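Local coordinates for protein ricin B lectin (Clostridium thermocellum, PDB 3VSF) that acts as an exo-beta-1,3-galactanase, joining a family 43 glycoside hydrolase module to a family 13 carbohydrate-binding module of ricin-type beta-trefoil fold, at residues Lys267-Ala270 and Ser271-Gln275; Leu279-Ser282 and Thr283-Ser287; Val41-Asn44 and Gly45-Phe48. One frame throughout, in Å; residues are numbered along the deposited sequence.

Interaction 1: Lys267-Ala270 and Ser271-Gln275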
loop_
_atom_site.group_PDB
_atom_site.type_symbol
_atom_site.label_atom_id
_atom_site.label_comp_id
_atom_site.label_asym_id
_atom_site.label_seq_id
_atom_site.Cartn_x
_atom_site.Cartn_y
_atom_site.Cartn_z
ATOM N N LYS A 267 3.998 8.851 19.351
ATOM C CA LYS A 267 5.029 9.877 19.405
ATOM C C LYS A 267 6.362 9.269 19.824
ATOM O O LYS A 267 7.426 9.819 19.539
ATOM C CB LYS A 267 4.625 10.992 20.370
ATOM C CG LYS A 267 3.322 11.686 20.008
ATOM C CD LYS A 267 2.993 12.798 20.992
ATOM C CE LYS A 267 1.707 13.514 20.610
ATOM N NZ LYS A 267 1.401 14.639 21.538
ATOM N N ASP A 268 6.296 8.125 20.499
ATOM C CA ASP A 268 7.493 7.435 20.969
ATOM C C ASP A 268 7.448 5.950 20.617
ATOM O O ASP A 268 6.383 5.334 20.623
ATOM C CB ASP A 268 7.650 7.610 22.481
ATOM C CG ASP A 268 7.802 9.064 22.886
ATOM O OD1 ASP A 268 8.446 9.828 22.137
ATOM O OD2 ASP A 268 7.278 9.443 23.956
ATOM N N LEU A 269 8.611 5.382 20.311
ATOM C CA LEU A 269 8.704 3.969 19.962
ATOM C C LEU A 269 8.467 3.069 21.171
ATOM O O LEU A 269 7.897 1.985 21.048
ATOM C CB LEU A 269 10.068 3.657 19.342
ATOM C CG LEU A 269 10.339 4.227 17.951
ATOM C CD1 LEU A 269 11.790 4.008 17.552
ATOM C CD2 LEU A 269 9.400 3.603 16.930
ATOM N N ALA A 270 8.910 3.524 22.338
ATOM C CA ALA A 270 8.794 2.740 23.562
ATOM C C ALA A 270 7.338 2.547 23.979
ATOM O O ALA A 270 6.919 1.434 24.301
ATOM C CB ALA A 270 9.587 3.390 24.684
ATOM N N SER A 271 6.573 3.634 23.974
ATOM C CA SER A 271 5.177 3.587 24.391
ATOM C C SER A 271 4.361 4.701 23.742
ATOM O O SER A 271 4.895 5.526 23.001
ATOM C CB SER A 271 5.073 3.687 25.913
ATOM O OG SER A 271 5.618 4.909 26.381
ATOM N N GLY A 272 3.063 4.717 24.029
ATOM C CA GLY A 272 2.180 5.741 23.503
ATOM C C GLY A 272 1.523 5.342 22.197
ATOM O O GLY A 272 0.907 6.170 21.524
ATOM N N TRP A 273 1.654 4.071 21.833
ATOM C CA TRP A 273 1.058 3.567 20.601
ATOM C C TRP A 273 -0.463 3.543 20.681
ATOM O O TRP A 273 -1.037 3.277 21.737
ATOM C CB TRP A 273 1.602 2.176 20.266
ATOM C CG TRP A 273 2.997 2.204 19.726
ATOM C CD1 TRP A 273 4.156 2.100 20.439
ATOM C CD2 TRP A 273 3.383 2.351 18.354
ATOM N NE1 TRP A 273 5.239 2.171 19.597
ATOM C CE2 TRP A 273 4.791 2.326 18.311
ATOM C CE3 TRP A 273 2.673 2.502 17.158
ATOM C CZ2 TRP A 273 5.503 2.444 17.119
ATOM C CZ3 TRP A 273 3.383 2.619 15.976
ATOM C CH2 TRP A 273 4.782 2.590 15.966
ATOM N N SER A 274 -1.111 3.827 19.555
ATOM C CA SER A 274 -2.567 3.871 19.498
ATOM C C SER A 274 -3.146 2.492 19.221
ATOM O O SER A 274 -2.418 1.501 19.158
ATOM C CB SER A 274 -3.026 4.845 18.413
ATOM O OG SER A 274 -2.648 4.388 17.126
ATOM N N GLN A 275 -4.464 2.437 19.060
ATOM C CA GLN A 275 -5.138 1.206 18.676
ATOM C C GLN A 275 -4.983 0.988 17.175
ATOM O O GLN A 275 -4.462 1.850 16.468
ATOM C CB GLN A 275 -6.618 1.269 19.057
ATOM C CG GLN A 275 -7.302 2.570 18.665
ATOM C CD GLN A 275 -8.763 2.608 19.066
ATOM O OE1 GLN A 275 -9.600 1.926 18.474
ATOM N NE2 GLN A 275 -9.078 3.407 20.081
#
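Between Leu269 and Trp273 the backbone doubles back in an irregular loop without helix or strand, and it passes through Gly272 at a positive phi, a conformation that glycine tolerates readily. The bend brings the indole of Trp273 back to the peptide group of a residue four positions earlier. CG of Trp273 lies beside its own backbone N and anti to the carbonyl carbon (chi1 -75°), which turns the ring toward Leu269. Its NE1 donates to Leu269 O at 3.0 Å, in a nearly straight bond of 162° at the N-H. Seen from the ring the approach is regular, the oxygen lying in the indole plane at the pyrrole edge. From the carbonyl's standpoint it is less so: the donor stands above the C=O plane, 46° out of it, and does not follow a lone pair. Asp268 O also approaches NE1, at 3.5 Å and obliquely to the ring, without forming a bond. Beyond the polar edge, Leu269 and Trp273 run side by side and point the same way, the CD2 methyl of Leu269 meeting CZ2 of the six-membered ring at 4.1 Å. The bond through NE1 limits rotation of the ring. The loop links strand 261-266 to the outermost strand, 277-279, of one four-stranded antiparallel blade of the hydrolase beta-propeller. Ser274 OG bonds to Tyr265 N near the end of strand 261-266, while Trp273 packs on Ala264, on Tyr246 and Leu248 of strand 246-251, and on Leu228 of strand 221-228 in the preceding blade.

Interaction 2: Leu279-Ser282 and Thr283-Ser287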
loop_
_atom_site.group_PDB
_atom_site.type_symbol
_atom_site.label_atom_id
_atom_site.label_comp_id
_atom_site.label_asym_id
_atom_site.label_seq_id
_atom_site.Cartn_x
_atom_site.Cartn_y
_atom_site.Cartn_z
ATOM N N LEU A 279 -6.824 -0.193 7.243
ATOM C CA LEU A 279 -6.148 0.424 6.109
ATOM C C LEU A 279 -6.453 -0.372 4.845
ATOM O O LEU A 279 -6.299 -1.593 4.820
ATOM C CB LEU A 279 -4.638 0.471 6.349
ATOM C CG LEU A 279 -3.803 1.269 5.346
ATOM C CD1 LEU A 279 -4.195 2.736 5.382
ATOM C CD2 LEU A 279 -2.319 1.103 5.632
ATOM N N GLY A 280 -6.887 0.323 3.797
ATOM C CA GLY A 280 -7.322 -0.341 2.583
ATOM C C GLY A 280 -8.625 -1.077 2.831
ATOM O O GLY A 280 -9.299 -0.826 3.830
ATOM N N ASN A 281 -8.984 -1.987 1.931
ATOM C CA ASN A 281 -10.210 -2.761 2.096
ATOM C C ASN A 281 -9.996 -4.022 2.932
ATOM O O ASN A 281 -9.020 -4.127 3.673
ATOM C CB ASN A 281 -10.833 -3.108 0.742
ATOM C CG ASN A 281 -9.960 -4.024 -0.090
ATOM O OD1 ASN A 281 -8.973 -4.572 0.398
ATOM N ND2 ASN A 281 -10.328 -4.202 -1.353
ATOM N N SER A 282 -10.913 -4.976 2.808
ATOM C CA SER A 282 -10.875 -6.188 3.620
ATOM C C SER A 282 -9.762 -7.142 3.198
ATOM O O SER A 282 -9.436 -8.083 3.922
ATOM C CB SER A 282 -12.223 -6.912 3.570
ATOM O OG SER A 282 -12.456 -7.465 2.285
ATOM N N THR A 283 -9.182 -6.903 2.025
ATOM C CA THR A 283 -8.126 -7.768 1.510
ATOM C C THR A 283 -6.882 -6.973 1.132
ATOM O O THR A 283 -6.012 -7.471 0.417
ATOM C CB THR A 283 -8.599 -8.561 0.278
ATOM O OG1 THR A 283 -8.877 -7.655 -0.797
ATOM C CG2 THR A 283 -9.852 -9.358 0.603
ATOM N N THR A 284 -6.803 -5.739 1.620
ATOM C CA THR A 284 -5.717 -4.836 1.257
ATOM C C THR A 284 -5.507 -4.854 -0.255
ATOM O O THR A 284 -4.375 -4.808 -0.739
ATOM C CB THR A 284 -4.401 -5.203 1.972
ATOM O OG1 THR A 284 -4.666 -5.489 3.350
ATOM C CG2 THR A 284 -3.403 -4.055 1.880
ATOM N N TYR A 285 -6.609 -4.936 -0.993
ATOM C CA TYR A 285 -6.573 -4.935 -2.451
ATOM C C TYR A 285 -5.834 -6.159 -2.982
ATOM O O TYR A 285 -5.001 -6.054 -3.884
ATOM C CB TYR A 285 -5.926 -3.647 -2.963
ATOM C CG TYR A 285 -6.511 -2.402 -2.334
ATOM C CD1 TYR A 285 -7.868 -2.312 -2.062
ATOM C CD2 TYR A 285 -5.703 -1.327 -1.994
ATOM C CE1 TYR A 285 -8.408 -1.181 -1.481
ATOM C CE2 TYR A 285 -6.233 -0.190 -1.413
ATOM C CZ TYR A 285 -7.587 -0.123 -1.159
ATOM O OH TYR A 285 -8.120 1.004 -0.580
ATOM N N ARG A 286 -6.152 -7.318 -2.413
ATOM C CA ARG A 286 -5.517 -8.577 -2.793
ATOM C C ARG A 286 -3.996 -8.499 -2.725
ATOM O O ARG A 286 -3.305 -8.819 -3.693
ATOM C CB ARG A 286 -5.961 -9.017 -4.190
ATOM C CG ARG A 286 -7.412 -9.458 -4.269
ATOM C CD ARG A 286 -7.620 -10.455 -5.398
ATOM N NE ARG A 286 -7.388 -9.865 -6.714
ATOM C CZ ARG A 286 -7.077 -10.566 -7.799
ATOM N NH1 ARG A 286 -6.947 -11.884 -7.725
ATOM N NH2 ARG A 286 -6.887 -9.949 -8.958
ATOM N N SER A 287 -3.478 -8.075 -1.577
ATOM C CA SER A 287 -2.037 -7.999 -1.379
ATOM C C SER A 287 -1.683 -8.021 0.102
ATOM O O SER A 287 -2.555 -7.906 0.964
ATOM C CB SER A 287 -1.472 -6.730 -2.021
ATOM O OG SER A 287 -1.701 -5.601 -1.196
#
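An Asx turn built on Asn281 and a type I beta turn from Asn281 to Thr284 coincide near a galactose-binding site, with no galactose bound here, and bring Asn281 against Tyr285. The carboxamide oxygen OD1 of Asn281 accepts from Thr283 N at 2.9 Å and from Tyr285 N at 2.8 Å. These donors arrive from opposite faces of the amide plane, the first well above it, the second only tilted. The beta turn's own bond, Thr284 N to Asn281 O, is weak at 3.4 Å, which leaves OD1 the firmer grip. With CG between the backbone N and the carbonyl carbon (chi1 65°), the amide folds back over its own turn. Thr283 OG1 adds a weak bond to OD1 and, in an ST motif, accepts from Arg286 N at 3.2 Å. Thr284, Tyr285 and Arg286 adopt left-handed helical angles, closed by Ser287 N bonding to Thr283 O. The phenol ring crosses the Asn281 amide with planes 62° apart, ND2 at the ring edge 3.2 Å from Tyr285 CD1. Tyr285 OH bonds to Leu338 O, and the Tyr285 side chain lies about 4 Å from that of galactose-binding Asn440. Two backbone N-H groups on one oxygen restrain the amide's rotation, and probably help hold the left-handed run.

Interaction 3: Val41-Asn44 and Gly45-Phe48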
loop_
_atom_site.group_PDB
_atom_site.type_symbol
_atom_site.label_atom_id
_atom_site.label_comp_id
_atom_site.label_asym_id
_atom_site.label_seq_id
_atom_site.Cartn_x
_atom_site.Cartn_y
_atom_site.Cartn_z
ATOM N N VAL A 41 4.346 5.012 -15.574
ATOM C CA VAL A 41 3.108 4.429 -15.074
ATOM C C VAL A 41 3.263 2.944 -14.755
ATOM O O VAL A 41 3.839 2.186 -15.535
ATOM C CB VAL A 41 1.956 4.617 -16.081
ATOM C CG1 VAL A 41 0.699 3.913 -15.593
ATOM C CG2 VAL A 41 1.693 6.098 -16.310
ATOM N N ILE A 42 2.741 2.540 -13.600
ATOM C CA ILE A 42 2.821 1.156 -13.153
ATOM C C ILE A 42 1.444 0.500 -13.161
ATOM O O ILE A 42 0.447 1.132 -12.818
ATOM C CB ILE A 42 3.395 1.063 -11.728
ATOM C CG1 ILE A 42 4.708 1.841 -11.628
ATOM C CG2 ILE A 42 3.595 -0.386 -11.329
ATOM C CD1 ILE A 42 5.313 1.830 -10.243
ATOM N N VAL A 43 1.397 -0.770 -13.548
ATOM C CA VAL A 43 0.147 -1.518 -13.564
ATOM C C VAL A 43 0.125 -2.560 -12.449
ATOM O O VAL A 43 0.837 -3.559 -12.512
ATOM C CB VAL A 43 -0.071 -2.225 -14.913
ATOM C CG1 VAL A 43 -1.420 -2.928 -14.931
ATOM C CG2 VAL A 43 0.030 -1.226 -16.054
ATOM N N ASN A 44 -0.693 -2.320 -11.430
ATOM C CA ASN A 44 -0.792 -3.234 -10.297
ATOM C C ASN A 44 -1.424 -4.568 -10.672
ATOM O O ASN A 44 -2.076 -4.690 -11.709
ATOM C CB ASN A 44 -1.568 -2.587 -9.148
ATOM C CG ASN A 44 -0.825 -1.420 -8.529
ATOM O OD1 ASN A 44 0.402 -1.426 -8.445
ATOM N ND2 ASN A 44 -1.568 -0.412 -8.091
ATOM N N GLY A 45 -1.224 -5.570 -9.821
ATOM C CA GLY A 45 -1.746 -6.901 -10.071
ATOM C C GLY A 45 -0.984 -7.612 -11.171
ATOM O O GLY A 45 -1.487 -8.561 -11.774
ATOM N N THR A 46 0.234 -7.149 -11.435
ATOM C CA THR A 46 1.074 -7.740 -12.470
ATOM C C THR A 46 2.500 -7.943 -11.969
ATOM O O THR A 46 2.838 -7.557 -10.850
ATOM C CB THR A 46 1.126 -6.857 -13.733
ATOM O OG1 THR A 46 1.948 -5.709 -13.488
ATOM C CG2 THR A 46 -0.272 -6.405 -14.133
ATOM N N GLN A 47 3.331 -8.553 -12.807
ATOM C CA GLN A 47 4.744 -8.717 -12.498
ATOM C C GLN A 47 5.577 -7.743 -13.319
ATOM O O GLN A 47 5.736 -7.914 -14.529
ATOM C CB GLN A 47 5.196 -10.153 -12.763
ATOM C CG GLN A 47 4.608 -11.175 -11.805
ATOM C CD GLN A 47 5.189 -12.562 -12.000
ATOM O OE1 GLN A 47 5.656 -12.905 -13.086
ATOM N NE2 GLN A 47 5.169 -13.365 -10.944
ATOM N N PHE A 48 6.101 -6.715 -12.657
ATOM C CA PHE A 48 6.890 -5.693 -13.334
ATOM C C PHE A 48 8.080 -6.328 -14.041
ATOM O O PHE A 48 8.648 -7.309 -13.560
ATOM C CB PHE A 48 7.384 -4.643 -12.336
ATOM C CG PHE A 48 6.315 -4.126 -11.414
ATOM C CD1 PHE A 48 4.975 -4.239 -11.747
ATOM C CD2 PHE A 48 6.654 -3.527 -10.212
ATOM C CE1 PHE A 48 3.993 -3.766 -10.897
ATOM C CE2 PHE A 48 5.678 -3.051 -9.358
ATOM C CZ PHE A 48 4.346 -3.172 -9.699
#
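Thr46 OG1 donates to Val43 O at 2.6 Å, arriving nearly in line with the C=O bond (159°) and tilted little from its plane. The hydroxyl occupies the position between the backbone N and the carbonyl carbon (chi1 74°), which leaves CG2 of Thr46 to meet CG1 of Val43 at 3.7 Å. Next to this polar link Ile42 and Phe48 cross at about a right angle. The CG2 branch of Ile42 comes obliquely to the far end of the ring, 3.3 Å from CZ of Phe48, while Val43 O lies near the ring plane at its edge, 3.6 Å from CE1. Gly45, at a positive phi that favours glycine, lets the chain turn. All this happens where strand 41-43, an outermost strand of a three-stranded antiparallel sheet with 343-347 and 352-355, gives way to loop. Ile42 pairs through its backbone with Val344, whereas Gly45 and Thr46 have turned to bond with Tyr323 of strand 322-330, in a propeller blade. On that same strand Trp325 N donates to Asn44 OD1 and the Trp325 indole meets Phe48 edge-to-face, while the ring of Tyr323 adds a further aromatic contact.

Overall arrangement
Along the chain interaction 3 comes first, then interaction 1 and, directly after it, interaction 2. The last two adjoin strand 277-279: residues 267-275 lead into this edge strand of one propeller blade, and residues 279-287 start at its end and lead to strand 288-296 of the next. Their centres are about 24 Å apart, interaction 1 lying at the periphery and interaction 2 nearer the chain's middle. Interaction 3 lies across the chain's centre from interaction 1, with centres about 35 Å apart, but its centre is only about 16 Å from that of interaction 2. Interactions 2 and 3 both pack on strand 322-330, so one blade receives the N-terminal segment and an interblade loop that also adjoins the trefoil.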